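Local atomic coordinates of manganese-dependent inorganic pyrophosphatase (Methanocaldococcus jannaschii, PDB entry 2EB0), a protein that hydrolyses inorganic pyrophosphate to two phosphates as a manganese-dependent family II pyrophosphatase built from a DHH and a DHHA2 domain. Residues D247-F251 and A263-N268. Sequence-based numbering, arbitrary orientation.
Sequences DLIVF and ALVVGN
Ile-249 and Val-266 exchange both of their backbone hydrogen bonds, and Phe-251 and Leu-264 do the same two residues further along, at the next hydrogen-bonded pair, which sets the antiparallel register of a beta hairpin. The two Ile-249/Val-266 bonds are equal in length: Ile-249 N to Val-266 O and Val-266 N to Ile-249 O are each 2.8 Å. Between them and the next pair, the alpha hydrogen of Val-250 points at Leu-264 O, with Val-250 CA 3.1 Å from that oxygen.

The side chain of Leu-248 runs alongside the partner strand. Leu-248 CB lies 4.1 Å from both Val-266 O and Asn-268 N. With CG anti to the backbone N (chi1 166°), the chain continues past the same carbonyl: Leu-248 CG is 4.0 Å from Val-266 O, and Leu-248 CD1 comes to 3.1 Å from Val-266 O, a tight contact, while also meeting Val-265 CG1 and Asn-268 O. Opposite Leu-248, in a non-hydrogen-bonded pair, Gly-267 has positive phi (100°). Just beyond the glycine, Asn-268 N donates to Asp-247 O. The side chains of these two residues add a weak bond from Asn-268 ND2 to Asp-247 OD1 (3.3 Å), with amide and carboxylate planes turned 59° apart. Asp-247 OD1 is also bound by Tyr-305 OH, whereas Asn-268 OD1 caps helix 269-275 through Met-271 N.

The hairpin occupies the interior of the mixed DHHA2 sheet, away from the two manganese ions: strand 248-255 pairs on its other edge with 211-220, and strand 260-267 with 284-287. Ile-249, Phe-251, Leu-264 and Val-266 share one face, where helix 230-243 packs on the last three, while Phe-272 of helix 269-275 covers Val-250, Ala-263 and Val-265 on the opposite face, and Leu-248 touches helix 293-306.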
loop_
_atom_site.group_PDB
_atom_site.type_symbol
_atom_site.label_atom_id
_atom_site.label_comp_id
_atom_site.label_asym_id
_atom_site.label_seq_id
_atom_site.Cartn_x
_atom_site.Cartn_y
_atom_site.Cartn_z
ATOM N N ASP B 247 15.277 20.299 4.096
ATOM C CA ASP B 247 16.467 20.146 3.278
ATOM C C ASP B 247 16.172 20.845 1.955
ATOM O O ASP B 247 17.081 21.365 1.298
ATOM C CB ASP B 247 16.773 18.669 3.042
ATOM C CG ASP B 247 18.014 18.463 2.198
ATOM O OD1 ASP B 247 17.878 18.265 0.969
ATOM O OD2 ASP B 247 19.129 18.515 2.768
ATOM N N LEU B 248 14.887 20.869 1.591
ATOM C CA LEU B 248 14.433 21.501 0.350
ATOM C C LEU B 248 12.950 21.852 0.332
ATOM O O LEU B 248 12.110 21.133 0.896
ATOM C CB LEU B 248 14.710 20.586 -0.850
ATOM C CG LEU B 248 14.002 20.939 -2.168
ATOM C CD1 LEU B 248 14.605 22.199 -2.793
ATOM C CD2 LEU B 248 14.118 19.757 -3.127
ATOM N N ILE B 249 12.636 22.959 -0.335
ATOM C CA ILE B 249 11.258 23.414 -0.479
ATOM C C ILE B 249 11.013 23.870 -1.918
ATOM O O ILE B 249 11.818 24.601 -2.505
ATOM C CB ILE B 249 10.913 24.587 0.480
ATOM C CG1 ILE B 249 10.790 24.070 1.916
ATOM C CG2 ILE B 249 9.600 25.241 0.047
ATOM C CD1 ILE B 249 10.358 25.124 2.922
ATOM N N VAL B 250 9.902 23.401 -2.475
ATOM C CA VAL B 250 9.486 23.725 -3.834
ATOM C C VAL B 250 8.044 24.212 -3.730
ATOM O O VAL B 250 7.211 23.558 -3.097
ATOM C CB VAL B 250 9.521 22.473 -4.742
ATOM C CG1 VAL B 250 8.949 22.798 -6.118
ATOM C CG2 VAL B 250 10.943 21.952 -4.853
ATOM N N PHE B 251 7.760 25.370 -4.320
ATOM C CA PHE B 251 6.413 25.915 -4.301
ATOM C C PHE B 251 5.957 26.062 -5.736
ATOM O O PHE B 251 6.585 26.771 -6.531
ATOM C CB PHE B 251 6.369 27.277 -3.631
ATOM C CG PHE B 251 4.981 27.719 -3.283
ATOM C CD1 PHE B 251 4.351 27.224 -2.149
ATOM C CD2 PHE B 251 4.287 28.599 -4.109
ATOM C CE1 PHE B 251 3.048 27.599 -1.838
ATOM C CE2 PHE B 251 2.985 28.978 -3.808
ATOM C CZ PHE B 251 2.363 28.475 -2.668
ATOM N N ALA B 263 8.079 26.748 -10.665
ATOM C CA ALA B 263 8.584 26.189 -9.427
ATOM C C ALA B 263 9.566 27.116 -8.731
ATOM O O ALA B 263 10.529 27.570 -9.338
ATOM C CB ALA B 263 9.248 24.850 -9.699
ATOM N N LEU B 264 9.303 27.405 -7.461
ATOM C CA LEU B 264 10.199 28.232 -6.657
ATOM C C LEU B 264 11.062 27.215 -5.922
ATOM O O LEU B 264 10.536 26.296 -5.289
ATOM C CB LEU B 264 9.424 29.072 -5.646
ATOM C CG LEU B 264 8.366 30.052 -6.159
ATOM C CD1 LEU B 264 7.869 30.893 -4.987
ATOM C CD2 LEU B 264 8.950 30.953 -7.231
ATOM N N VAL B 265 12.381 27.372 -6.001
ATOM C CA VAL B 265 13.280 26.416 -5.370
ATOM C C VAL B 265 14.103 26.996 -4.225
ATOM O O VAL B 265 14.856 27.952 -4.403
ATOM C CB VAL B 265 14.216 25.793 -6.423
ATOM C CG1 VAL B 265 15.053 24.687 -5.795
ATOM C CG2 VAL B 265 13.390 25.238 -7.573
ATOM N N VAL B 266 13.954 26.394 -3.049
ATOM C CA VAL B 266 14.655 26.841 -1.854
ATOM C C VAL B 266 15.407 25.696 -1.172
ATOM O O VAL B 266 14.826 24.642 -0.877
ATOM C CB VAL B 266 13.665 27.439 -0.835
ATOM C CG1 VAL B 266 14.420 28.239 0.214
ATOM C CG2 VAL B 266 12.642 28.305 -1.550
ATOM N N GLY B 267 16.696 25.909 -0.913
ATOM C CA GLY B 267 17.500 24.887 -0.262
ATOM C C GLY B 267 18.369 24.092 -1.223
ATOM O O GLY B 267 19.218 24.647 -1.920
ATOM N N ASN B 268 18.141 22.784 -1.277
ATOM C CA ASN B 268 18.917 21.902 -2.137
ATOM C C ASN B 268 18.571 22.024 -3.625
ATOM O O ASN B 268 17.989 21.108 -4.210
ATOM C CB ASN B 268 18.720 20.455 -1.680
ATOM C CG ASN B 268 19.766 19.525 -2.240
ATOM O OD1 ASN B 268 20.242 19.715 -3.356
ATOM N ND2 ASN B 268 20.120 18.501 -1.474
#